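5'-nucleotidase SurE (Aquifex aeolicus, PDB 2WQK) probably removes the phosphate from nucleoside 5'-monophosphates by hydrolysis, using one divalent metal cation per subunit. Local coordinates at residues A[2-7]-A[27-33]; A[23-27]-A[143-147]; A[92-96]-A[135-139]; A[140-144]-A[164-169]. One frame throughout, in Å; residues are numbered along the deposited sequence.

Contact 1 (A[2-7]-A[27-33]); sequences PTFLLV and LGRVVVV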
loop_
_atom_site.group_PDB
_atom_site.type_symbol
_atom_site.label_atom_id
_atom_site.label_comp_id
_atom_site.label_asym_id
_atom_site.label_seq_id
_atom_site.Cartn_x
_atom_site.Cartn_y
_atom_site.Cartn_z
ATOM N N PRO A 2 -33.410 -19.992 5.718
ATOM C CA PRO A 2 -32.767 -18.675 5.868
ATOM C C PRO A 2 -31.572 -18.541 4.940
ATOM O O PRO A 2 -31.063 -19.551 4.443
ATOM C CB PRO A 2 -32.290 -18.686 7.323
ATOM C CG PRO A 2 -33.099 -19.663 7.984
ATOM C CD PRO A 2 -33.479 -20.676 7.015
ATOM N N THR A 3 -31.112 -17.293 4.753
ATOM C CA THR A 3 -29.978 -17.004 3.902
ATOM C C THR A 3 -29.063 -16.052 4.660
ATOM O O THR A 3 -29.563 -15.092 5.302
ATOM C CB THR A 3 -30.421 -16.381 2.545
ATOM O OG1 THR A 3 -31.286 -17.298 1.848
ATOM C CG2 THR A 3 -29.233 -15.977 1.658
ATOM N N PHE A 4 -27.762 -16.355 4.603
ATOM C CA PHE A 4 -26.750 -15.518 5.264
ATOM C C PHE A 4 -25.792 -14.981 4.223
ATOM O O PHE A 4 -25.332 -15.711 3.361
ATOM C CB PHE A 4 -25.952 -16.330 6.278
ATOM C CG PHE A 4 -26.808 -17.254 7.095
ATOM C CD1 PHE A 4 -27.773 -16.751 7.925
ATOM C CD2 PHE A 4 -26.669 -18.641 7.001
ATOM C CE1 PHE A 4 -28.583 -17.579 8.663
ATOM C CE2 PHE A 4 -27.486 -19.458 7.757
ATOM C CZ PHE A 4 -28.430 -18.928 8.567
ATOM N N LEU A 5 -25.454 -13.682 4.344
ATOM C CA LEU A 5 -24.401 -13.079 3.540
ATOM C C LEU A 5 -23.172 -13.036 4.470
ATOM O O LEU A 5 -23.206 -12.356 5.496
ATOM C CB LEU A 5 -24.795 -11.664 3.106
ATOM C CG LEU A 5 -23.728 -10.891 2.319
ATOM C CD1 LEU A 5 -23.279 -11.666 1.130
ATOM C CD2 LEU A 5 -24.245 -9.488 1.920
ATOM N N LEU A 6 -22.135 -13.779 4.102
ATOM C CA LEU A 6 -20.948 -13.970 4.924
ATOM C C LEU A 6 -19.767 -13.329 4.237
ATOM O O LEU A 6 -19.448 -13.625 3.072
ATOM C CB LEU A 6 -20.693 -15.480 5.100
ATOM C CG LEU A 6 -19.412 -15.898 5.833
ATOM C CD1 LEU A 6 -19.308 -15.270 7.223
ATOM C CD2 LEU A 6 -19.277 -17.422 5.919
ATOM N N VAL A 7 -19.095 -12.441 4.976
ATOM C CA VAL A 7 -17.941 -11.706 4.477
ATOM C C VAL A 7 -16.821 -11.866 5.500
ATOM O O VAL A 7 -17.024 -12.381 6.603
ATOM C CB VAL A 7 -18.271 -10.200 4.272
ATOM C CG1 VAL A 7 -19.520 -10.067 3.396
ATOM C CG2 VAL A 7 -18.433 -9.466 5.618
ATOM N N LEU A 27 -27.920 -24.441 8.951
ATOM C CA LEU A 27 -28.996 -23.481 9.293
ATOM C C LEU A 27 -29.665 -22.796 8.091
ATOM O O LEU A 27 -30.724 -22.183 8.224
ATOM C CB LEU A 27 -28.481 -22.371 10.226
ATOM C CG LEU A 27 -27.907 -22.893 11.512
ATOM C CD1 LEU A 27 -27.449 -21.670 12.395
ATOM C CD2 LEU A 27 -28.847 -23.766 12.318
ATOM N N GLY A 28 -29.000 -22.799 6.946
ATOM C CA GLY A 28 -29.556 -22.100 5.782
ATOM C C GLY A 28 -28.527 -22.020 4.661
ATOM O O GLY A 28 -27.576 -22.775 4.650
ATOM N N ARG A 29 -28.783 -21.113 3.724
ATOM C CA ARG A 29 -27.902 -20.942 2.577
ATOM C C ARG A 29 -26.893 -19.866 2.884
ATOM O O ARG A 29 -27.258 -18.770 3.290
ATOM C CB ARG A 29 -28.654 -20.528 1.340
ATOM C CG ARG A 29 -27.764 -20.382 0.113
ATOM C CD ARG A 29 -28.516 -19.731 -1.040
ATOM N NE ARG A 29 -29.748 -20.464 -1.349
ATOM C CZ ARG A 29 -29.790 -21.598 -2.062
ATOM N NH1 ARG A 29 -28.685 -22.111 -2.592
ATOM N NH2 ARG A 29 -30.961 -22.191 -2.280
ATOM N N VAL A 30 -25.620 -20.230 2.694
ATOM C CA VAL A 30 -24.515 -19.301 2.974
ATOM C C VAL A 30 -24.060 -18.754 1.646
ATOM O O VAL A 30 -23.597 -19.503 0.790
ATOM C CB VAL A 30 -23.303 -19.990 3.676
ATOM C CG1 VAL A 30 -22.293 -18.928 4.054
ATOM C CG2 VAL A 30 -23.776 -20.839 4.895
ATOM N N VAL A 31 -24.110 -17.423 1.512
ATOM C CA VAL A 31 -23.612 -16.763 0.320
ATOM C C VAL A 31 -22.385 -15.986 0.764
ATOM O O VAL A 31 -22.491 -15.072 1.590
ATOM C CB VAL A 31 -24.667 -15.825 -0.317
ATOM C CG1 VAL A 31 -24.084 -15.068 -1.529
ATOM C CG2 VAL A 31 -25.934 -16.657 -0.726
ATOM N N VAL A 32 -21.242 -16.382 0.230
ATOM C CA VAL A 32 -19.961 -15.745 0.613
ATOM C C VAL A 32 -19.589 -14.715 -0.432
ATOM O O VAL A 32 -19.568 -14.999 -1.635
ATOM C CB VAL A 32 -18.807 -16.747 0.685
ATOM C CG1 VAL A 32 -17.397 -16.095 0.804
ATOM C CG2 VAL A 32 -19.046 -17.705 1.833
ATOM N N VAL A 33 -19.224 -13.528 0.055
ATOM C CA VAL A 33 -18.595 -12.517 -0.809
ATOM C C VAL A 33 -17.451 -11.980 0.064
ATOM O O VAL A 33 -17.711 -11.397 1.129
ATOM C CB VAL A 33 -19.573 -11.376 -1.208
ATOM C CG1 VAL A 33 -18.900 -10.392 -2.157
ATOM C CG2 VAL A 33 -20.839 -11.980 -1.852
HETATM O O HOH W 1 -31.894 -18.134 -0.487
#

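Contact 2 (A[23-27]-A[143-147]); sequences ALKSL and VDIVK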
loop_
_atom_site.group_PDB
_atom_site.type_symbol
_atom_site.label_atom_id
_atom_site.label_comp_id
_atom_site.label_asym_id
_atom_site.label_seq_id
_atom_site.Cartn_x
_atom_site.Cartn_y
_atom_site.Cartn_z
ATOM N N ALA A 23 -19.943 -24.746 8.817
ATOM C CA ALA A 23 -20.841 -24.931 9.952
ATOM C C ALA A 23 -22.238 -24.367 9.746
ATOM O O ALA A 23 -23.241 -24.965 10.174
ATOM C CB ALA A 23 -20.197 -24.402 11.253
ATOM N N LEU A 24 -22.307 -23.216 9.078
ATOM C CA LEU A 24 -23.592 -22.550 8.876
ATOM C C LEU A 24 -24.539 -23.238 7.903
ATOM O O LEU A 24 -25.732 -22.952 7.904
ATOM C CB LEU A 24 -23.383 -21.126 8.358
ATOM C CG LEU A 24 -22.884 -20.114 9.389
ATOM C CD1 LEU A 24 -22.436 -18.896 8.610
ATOM C CD2 LEU A 24 -24.014 -19.794 10.371
ATOM N N LYS A 25 -23.975 -24.108 7.062
ATOM C CA LYS A 25 -24.830 -24.773 6.066
ATOM C C LYS A 25 -26.045 -25.481 6.679
ATOM O O LYS A 25 -27.059 -25.639 5.999
ATOM C CB LYS A 25 -24.011 -25.764 5.228
ATOM C CG LYS A 25 -22.964 -25.143 4.363
ATOM C CD LYS A 25 -22.058 -26.251 3.749
ATOM C CE LYS A 25 -21.203 -25.747 2.604
ATOM N NZ LYS A 25 -20.437 -26.864 1.906
ATOM N N SER A 26 -25.909 -25.985 7.904
ATOM C CA SER A 26 -27.032 -26.682 8.537
ATOM C C SER A 26 -28.171 -25.756 8.946
ATOM O O SER A 26 -29.279 -26.216 9.258
ATOM C CB SER A 26 -26.587 -27.514 9.729
ATOM O OG SER A 26 -26.057 -26.664 10.716
ATOM N N LEU A 27 -27.920 -24.441 8.951
ATOM C CA LEU A 27 -28.996 -23.481 9.293
ATOM C C LEU A 27 -29.665 -22.796 8.091
ATOM O O LEU A 27 -30.724 -22.183 8.224
ATOM C CB LEU A 27 -28.481 -22.371 10.226
ATOM C CG LEU A 27 -27.907 -22.893 11.512
ATOM C CD1 LEU A 27 -27.449 -21.670 12.395
ATOM C CD2 LEU A 27 -28.847 -23.766 12.318
ATOM N N VAL A 143 -22.306 -20.944 15.327
ATOM C CA VAL A 143 -23.564 -21.464 14.828
ATOM C C VAL A 143 -24.618 -21.527 15.954
ATOM O O VAL A 143 -25.769 -21.226 15.728
ATOM C CB VAL A 143 -23.354 -22.773 14.057
ATOM C CG1 VAL A 143 -24.684 -23.378 13.627
ATOM C CG2 VAL A 143 -22.451 -22.485 12.865
ATOM N N ASP A 144 -24.195 -21.842 17.177
ATOM C CA ASP A 144 -25.112 -21.820 18.324
ATOM C C ASP A 144 -25.736 -20.427 18.468
ATOM O O ASP A 144 -26.927 -20.292 18.679
ATOM C CB ASP A 144 -24.402 -22.170 19.640
ATOM C CG ASP A 144 -24.054 -23.674 19.774
ATOM O OD1 ASP A 144 -24.591 -24.524 19.013
ATOM O OD2 ASP A 144 -23.187 -23.965 20.621
ATOM N N ILE A 145 -24.899 -19.403 18.343
ATOM C CA ILE A 145 -25.374 -18.018 18.455
ATOM C C ILE A 145 -26.315 -17.651 17.317
ATOM O O ILE A 145 -27.373 -17.078 17.564
ATOM C CB ILE A 145 -24.147 -17.053 18.582
ATOM C CG1 ILE A 145 -23.431 -17.268 19.933
ATOM C CG2 ILE A 145 -24.576 -15.610 18.344
ATOM C CD1 ILE A 145 -22.119 -16.537 20.023
ATOM N N VAL A 146 -25.926 -17.992 16.086
ATOM C CA VAL A 146 -26.774 -17.695 14.926
ATOM C C VAL A 146 -28.150 -18.355 15.091
ATOM O O VAL A 146 -29.199 -17.730 14.845
ATOM C CB VAL A 146 -26.109 -18.058 13.585
ATOM C CG1 VAL A 146 -27.094 -17.885 12.443
ATOM C CG2 VAL A 146 -24.867 -17.178 13.360
ATOM N N LYS A 147 -28.144 -19.610 15.551
ATOM C CA LYS A 147 -29.430 -20.294 15.736
ATOM C C LYS A 147 -30.355 -19.549 16.694
ATOM O O LYS A 147 -31.532 -19.289 16.390
ATOM C CB LYS A 147 -29.233 -21.736 16.180
ATOM C CG LYS A 147 -30.524 -22.514 16.115
ATOM C CD LYS A 147 -30.282 -23.965 16.504
ATOM C CE LYS A 147 -31.627 -24.723 16.439
ATOM N NZ LYS A 147 -31.481 -26.176 16.784
#

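Contact 3 (A[92-96]-A[135-139]); sequences GINEG and FEEIA. With NA (sodium ion), chain D; SO4 (sulfate ion), chain C.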
loop_
_atom_site.group_PDB
_atom_site.type_symbol
_atom_site.label_atom_id
_atom_site.label_comp_id
_atom_site.label_asym_id
_atom_site.label_seq_id
_atom_site.Cartn_x
_atom_site.Cartn_y
_atom_site.Cartn_z
ATOM N N GLY A 92 -16.563 -12.701 9.506
ATOM C CA GLY A 92 -15.569 -13.476 10.251
ATOM C C GLY A 92 -15.463 -14.889 9.702
ATOM O O GLY A 92 -15.862 -15.148 8.562
ATOM N N ILE A 93 -14.877 -15.801 10.493
ATOM C CA ILE A 93 -14.254 -15.577 11.777
ATOM C C ILE A 93 -12.902 -14.972 11.595
ATOM O O ILE A 93 -12.048 -15.509 10.898
ATOM C CB ILE A 93 -14.037 -16.917 12.531
ATOM C CG1 ILE A 93 -15.368 -17.648 12.724
ATOM C CG2 ILE A 93 -13.312 -16.670 13.880
ATOM C CD1 ILE A 93 -15.230 -19.192 12.840
ATOM N N ASN A 94 -12.696 -13.804 12.217
ATOM C CA ASN A 94 -11.420 -13.133 12.099
ATOM C C ASN A 94 -10.270 -13.912 12.703
ATOM O O ASN A 94 -10.430 -14.529 13.725
ATOM C CB ASN A 94 -11.443 -11.739 12.766
ATOM C CG ASN A 94 -10.273 -10.850 12.300
ATOM O OD1 ASN A 94 -10.048 -10.692 11.099
ATOM N ND2 ASN A 94 -9.527 -10.270 13.273
ATOM N N GLU A 95 -9.120 -13.792 12.052
ATOM C CA GLU A 95 -7.884 -14.350 12.552
ATOM C C GLU A 95 -7.313 -13.331 13.548
ATOM O O GLU A 95 -6.434 -12.505 13.209
ATOM C CB GLU A 95 -6.899 -14.572 11.408
ATOM C CG GLU A 95 -7.356 -15.473 10.298
ATOM C CD GLU A 95 -6.388 -15.445 9.114
ATOM O OE1 GLU A 95 -5.579 -14.470 8.990
ATOM O OE2 GLU A 95 -6.428 -16.401 8.320
ATOM N N GLY A 96 -7.870 -13.322 14.732
ATOM C CA GLY A 96 -7.404 -12.524 15.845
ATOM C C GLY A 96 -8.578 -11.770 16.432
ATOM O O GLY A 96 -9.650 -11.683 15.815
ATOM N N PHE A 135 -10.300 -22.905 14.376
ATOM C CA PHE A 135 -11.463 -22.277 13.736
ATOM C C PHE A 135 -12.675 -23.196 13.652
ATOM O O PHE A 135 -13.783 -22.733 13.750
ATOM C CB PHE A 135 -11.089 -21.777 12.355
ATOM C CG PHE A 135 -10.163 -20.605 12.384
ATOM C CD1 PHE A 135 -10.647 -19.324 12.706
ATOM C CD2 PHE A 135 -8.824 -20.745 12.073
ATOM C CE1 PHE A 135 -9.772 -18.266 12.754
ATOM C CE2 PHE A 135 -7.968 -19.656 12.088
ATOM C CZ PHE A 135 -8.461 -18.424 12.425
ATOM N N GLU A 136 -12.475 -24.513 13.452
ATOM C CA GLU A 136 -13.641 -25.394 13.401
ATOM C C GLU A 136 -14.332 -25.569 14.734
ATOM O O GLU A 136 -15.554 -25.697 14.761
ATOM C CB GLU A 136 -13.291 -26.759 12.809
ATOM C CG GLU A 136 -12.806 -26.644 11.406
ATOM C CD GLU A 136 -12.591 -27.996 10.750
ATOM O OE1 GLU A 136 -12.614 -29.014 11.458
ATOM O OE2 GLU A 136 -12.398 -28.011 9.531
ATOM N N GLU A 137 -13.571 -25.567 15.834
ATOM C CA GLU A 137 -14.162 -25.567 17.150
ATOM C C GLU A 137 -14.908 -24.256 17.403
ATOM O O GLU A 137 -16.010 -24.251 17.910
ATOM C CB GLU A 137 -13.107 -25.753 18.239
ATOM C CG GLU A 137 -12.379 -27.122 18.183
ATOM C CD GLU A 137 -13.296 -28.267 18.494
ATOM O OE1 GLU A 137 -14.127 -28.172 19.397
ATOM O OE2 GLU A 137 -13.171 -29.310 17.819
ATOM N N ILE A 138 -14.280 -23.147 17.044
ATOM C CA ILE A 138 -14.902 -21.838 17.230
ATOM C C ILE A 138 -16.208 -21.718 16.446
ATOM O O ILE A 138 -17.195 -21.141 16.940
ATOM C CB ILE A 138 -13.912 -20.702 16.867
ATOM C CG1 ILE A 138 -12.823 -20.632 17.941
ATOM C CG2 ILE A 138 -14.617 -19.326 16.713
ATOM C CD1 ILE A 138 -11.617 -19.758 17.587
ATOM N N ALA A 139 -16.235 -22.281 15.238
ATOM C CA ALA A 139 -17.439 -22.178 14.401
ATOM C C ALA A 139 -18.642 -22.809 15.062
ATOM O O ALA A 139 -19.771 -22.393 14.846
ATOM C CB ALA A 139 -17.223 -22.781 12.988
HETATM NA NA NA D . -8.252 -9.621 10.089
HETATM S S SO4 C . -9.611 -7.051 11.206
HETATM O O1 SO4 C . -8.543 -7.698 11.967
HETATM O O2 SO4 C . -9.678 -7.736 9.876
HETATM O O3 SO4 C . -10.870 -7.240 11.831
HETATM O O4 SO4 C . -9.342 -5.593 10.994
HETATM O O HOH W 2 -6.447 -10.232 11.626
#

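Contact 4 (A[140-144]-A[164-169]); sequences KVCVD and IPNLRY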
loop_
_atom_site.group_PDB
_atom_site.type_symbol
_atom_site.label_atom_id
_atom_site.label_comp_id
_atom_site.label_asym_id
_atom_site.label_seq_id
_atom_site.Cartn_x
_atom_site.Cartn_y
_atom_site.Cartn_z
ATOM N N LYS A 140 -18.400 -23.843 15.882
ATOM C CA LYS A 140 -19.519 -24.498 16.567
ATOM C C LYS A 140 -20.280 -23.523 17.474
ATOM O O LYS A 140 -21.510 -23.520 17.475
ATOM C CB LYS A 140 -19.033 -25.702 17.393
ATOM C CG LYS A 140 -18.408 -26.787 16.529
ATOM C CD LYS A 140 -17.760 -27.874 17.384
ATOM C CE LYS A 140 -17.135 -28.938 16.528
ATOM N NZ LYS A 140 -16.379 -29.914 17.419
ATOM N N VAL A 141 -19.557 -22.677 18.226
ATOM C CA VAL A 141 -20.279 -21.752 19.075
ATOM C C VAL A 141 -20.886 -20.602 18.222
ATOM O O VAL A 141 -21.967 -20.121 18.538
ATOM C CB VAL A 141 -19.493 -21.324 20.310
ATOM C CG1 VAL A 141 -18.460 -20.344 19.956
ATOM C CG2 VAL A 141 -20.474 -20.834 21.411
ATOM N N CYS A 142 -20.239 -20.240 17.114
ATOM C CA CYS A 142 -20.833 -19.218 16.231
ATOM C C CYS A 142 -22.214 -19.672 15.739
ATOM O O CYS A 142 -23.184 -18.894 15.717
ATOM C CB CYS A 142 -19.918 -18.879 15.062
ATOM S SG CYS A 142 -18.332 -18.200 15.566
ATOM N N VAL A 143 -22.306 -20.944 15.327
ATOM C CA VAL A 143 -23.564 -21.464 14.828
ATOM C C VAL A 143 -24.618 -21.527 15.954
ATOM O O VAL A 143 -25.769 -21.226 15.728
ATOM C CB VAL A 143 -23.354 -22.773 14.057
ATOM C CG1 VAL A 143 -24.684 -23.378 13.627
ATOM C CG2 VAL A 143 -22.451 -22.485 12.865
ATOM N N ASP A 144 -24.195 -21.842 17.177
ATOM C CA ASP A 144 -25.112 -21.820 18.324
ATOM C C ASP A 144 -25.736 -20.427 18.468
ATOM O O ASP A 144 -26.927 -20.292 18.679
ATOM C CB ASP A 144 -24.402 -22.170 19.640
ATOM C CG ASP A 144 -24.054 -23.674 19.774
ATOM O OD1 ASP A 144 -24.591 -24.524 19.013
ATOM O OD2 ASP A 144 -23.187 -23.965 20.621
ATOM N N ILE A 164 -14.425 -15.141 20.513
ATOM C CA ILE A 164 -14.451 -16.521 21.036
ATOM C C ILE A 164 -13.050 -16.948 21.412
ATOM O O ILE A 164 -12.145 -16.866 20.607
ATOM C CB ILE A 164 -15.002 -17.518 19.995
ATOM C CG1 ILE A 164 -16.325 -17.045 19.376
ATOM C CG2 ILE A 164 -15.119 -18.935 20.592
ATOM C CD1 ILE A 164 -16.132 -16.199 18.053
ATOM N N PRO A 165 -12.870 -17.428 22.653
ATOM C CA PRO A 165 -11.570 -17.979 23.047
ATOM C C PRO A 165 -11.112 -19.156 22.183
ATOM O O PRO A 165 -11.937 -19.916 21.686
ATOM C CB PRO A 165 -11.837 -18.522 24.465
ATOM C CG PRO A 165 -13.036 -17.990 24.947
ATOM C CD PRO A 165 -13.846 -17.490 23.743
ATOM N N ASN A 166 -9.795 -19.308 22.059
ATOM C CA ASN A 166 -9.227 -20.404 21.303
ATOM C C ASN A 166 -9.199 -21.665 22.140
ATOM O O ASN A 166 -8.140 -22.066 22.640
ATOM C CB ASN A 166 -7.833 -20.061 20.813
ATOM C CG ASN A 166 -7.294 -21.077 19.850
ATOM O OD1 ASN A 166 -8.060 -21.748 19.178
ATOM N ND2 ASN A 166 -5.964 -21.183 19.765
ATOM N N LEU A 167 -10.378 -22.238 22.319
ATOM C CA LEU A 167 -10.561 -23.454 23.091
ATOM C C LEU A 167 -11.384 -24.455 22.316
ATOM O O LEU A 167 -12.183 -24.105 21.440
ATOM C CB LEU A 167 -11.311 -23.125 24.375
ATOM C CG LEU A 167 -10.614 -22.259 25.421
ATOM C CD1 LEU A 167 -11.602 -21.775 26.487
ATOM C CD2 LEU A 167 -9.458 -23.013 26.066
ATOM N N ARG A 168 -11.238 -25.735 22.674
ATOM C CA ARG A 168 -12.185 -26.690 22.177
ATOM C C ARG A 168 -13.585 -26.328 22.623
ATOM O O ARG A 168 -13.781 -25.770 23.710
ATOM C CB ARG A 168 -11.838 -28.102 22.683
ATOM C CG ARG A 168 -10.584 -28.640 22.095
ATOM C CD ARG A 168 -10.298 -30.068 22.611
ATOM N NE ARG A 168 -11.505 -30.908 22.598
ATOM C CZ ARG A 168 -12.215 -31.282 23.667
ATOM N NH1 ARG A 168 -11.866 -30.929 24.907
ATOM N NH2 ARG A 168 -13.295 -32.031 23.494
ATOM N N TYR A 169 -14.571 -26.652 21.778
ATOM C CA TYR A 169 -15.967 -26.329 22.042
ATOM C C TYR A 169 -16.406 -26.742 23.435
ATOM O O TYR A 169 -17.020 -25.997 24.166
ATOM C CB TYR A 169 -16.850 -26.971 20.978
ATOM C CG TYR A 169 -18.336 -26.784 21.095
ATOM C CD1 TYR A 169 -18.914 -25.530 20.907
ATOM C CD2 TYR A 169 -19.189 -27.869 21.274
ATOM C CE1 TYR A 169 -20.260 -25.354 20.957
ATOM C CE2 TYR A 169 -20.554 -27.701 21.337
ATOM C CZ TYR A 169 -21.094 -26.437 21.175
ATOM O OH TYR A 169 -22.471 -26.274 21.224
#

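Contact 1 (A[2-7]-A[27-33])
Strands 3-7 and 29-33 run parallel, their axes 4.7 Å apart at closest and turned 27° from each other, with Thr3, Phe4, Leu5 and Leu6 paired to Arg29, Val30, Val31 and Val32. Five backbone hydrogen bonds alternate between the strands, beginning with Arg29 N to Pro2 O and ending with Val33 N to Leu6 O; the one from Val31 N to Phe4 O measures 2.8 Å with an angle of 170° at the hydrogen. Phe4 and Leu6 share a face with Val30 and Val32. On it the Phe4 ring turns an edge to its neighbours: CZ lies 3.8 Å from Leu27 CB, and CD2 lies 4.2 Å from Val30 CG2. With its CG opposite the backbone N (chi1 175°), Leu6 lays CD2 alongside Val32 and 3.9 Å from Val30 CG1. The other face carries Leu5, whose CD1 comes 3.9 Å from Val33 CG2, and Thr3, which runs alongside Arg29. A water sits 2.6 Å from Thr3 OG1 and, in the arginine conformer modelled here, accepts a longer bond from Arg29 NE; the same conformer forms a salt bridge with Asp60. These are the two strands of a beta-alpha-beta unit. Helices 15-24 and 135-152 cover the Phe4 and Leu6 face, helix 69-80 packs on Val31 and Val33, and strand 88-94 bonds to the far edge of strand 3-7.

Contact 2 (A[23-27]-A[143-147])
Val143 forks against Ala23 and Leu27, joining helix 135-152 to the end of helix 15-24 and the turn that follows, on one face of the central sheet of this alpha/beta fold. Its two methyls divide the work: CG2 presses on Ala23 CB at 3.4 Å, and CG1 meets Leu27 CD1 at 3.5 Å, both closer than usual for carbon pairs. The fork is set by chi1 of 175°, which leaves CG1 opposite the backbone N and CG2 opposite the carbonyl carbon. Leu27 and Val143 overlap antiparallel, flank against flank, and Leu27 CD1 continues to Val146 CG1 at 3.8 Å. Leu24 CD2 touches both valines, 4.0 Å from Val143 CG2, and the leucine lies roughly perpendicular to Val146. Cutting Val143 back to an alanine would probably leave both Ala23 CB and Leu27 CD1 without their closest partners and open a gap between helix 135-152 and that turn. In the next shell, Leu90 of strand 88-94 touches both Leu24 and Val146, while Phe4 of strand 3-7 touches Val146, so the interface rests on the sheet. The turn that brings Leu27 back toward helix 135-152 is closed by a backbone hydrogen bond of 2.8 Å from Leu27 N to Leu24 O.

Contact 3 (A[92-96]-A[135-139])
Ile93 CG2, placed opposite the backbone N when chi1 is -58°, reaches the edge of the Phe135 ring, 3.9 Å from Phe135 CD1, and so joins the end of strand 88-94 to the first turn of helix 135-152; the short axes are inclined at 136° and come no closer than 10.3 Å. The other branch of Ile93 goes a separate way: Ile93 CD1 extends to Ile138 CG2 at 3.9 Å and lies 4.1 Å from Ala139 CB. Another part of the ring's rim meets the backbone, with Asn94 O in the ring plane near Phe135 CE1, while in the given conformer Glu95 CG approaches Phe135 CZ at 3.8 Å. Asn94 points away from the helix: its CG is anti to the backbone N (chi1 -163°), and OD1 binds the sodium ion at 2.3 Å. Its ND2 donates to Gly96 O at 2.9 Å from above the carbonyl plane, a bond that restrains rotation of the amide, and more weakly to sulfate O1. Asp10 and Ser40 also bind the sodium, alongside a water and two oxygens of a sulfate, probably from the crystallisation liquor. Hydrophobic on the helix side and metal-binding on the other, this strand end matches the predicted divalent-metal site of a SurE nucleotidase.

Contact 4 (A[140-144]-A[164-169])
Tyr169 lies against helix residues 140-144 like a lid, one face taken by Lys140 and its hydroxyl held by Asp144. Lys140 CB is the bump beneath the ring: it sits 3.9 Å from the centroid and 26° off the normal, a CH-pi contact offset toward the rim beside CD1. The extended lysine chain then runs under the base of the tyrosine, CD lying 3.8 Å from Tyr169 CB, and its NZ continues to a salt bridge with Glu137. Val141 CB stands 4.2 Å from Tyr169 CE1. A second fit lies deeper, where Ile164 enters the hollow between Val141 and Cys142. Its CG2 meets Val141 CG1 at 3.7 Å, the valine methyl being placed between backbone N and carbonyl carbon by chi1 of 76°, and its CD1 touches Cys142 SG at 3.9 Å. Val226 of strand 225-232 packs on both Val141 and Ile164. The contact thus fastens helix 135-152 to strand 158-165 and the turn after it, within a beta-alpha-beta unit. A leucine in place of Tyr169 would probably leave Asp144 OD2 without its donor and Lys140 CB without the flat face above it. Tyr169 OH donates to Asp144 OD2 in the ring plane, although carboxylate and ring are turned 52° apart; the 2.5 Å separation is unusually short and may reflect a charge-assisted bond, though its exact length calls for caution.

Overall arrangement
Helix 135-152 threads contacts 2, 3 and 4 together: its first turn serves contact 3, the next contact 4, and the overlapping 143-147 contact 2, with Val143 and Asp144 common to the last two. Contacts 3 and 4 have centres about 8 Å apart and join where Ile138 CG2 meets Ile164 CD1 at 3.7 Å. Ala23 CB to Ala139 CB, 3.8 Å, links contact 2 to contact 3, and shared Leu27 links contact 2 to contact 1. The metal site belongs to contact 3. From the sodium ion, the side chain of Val7 in contact 1 is about 11 Å away and that of Ile164 in contact 4 about 13 Å, whereas contact 2 lies away from the site.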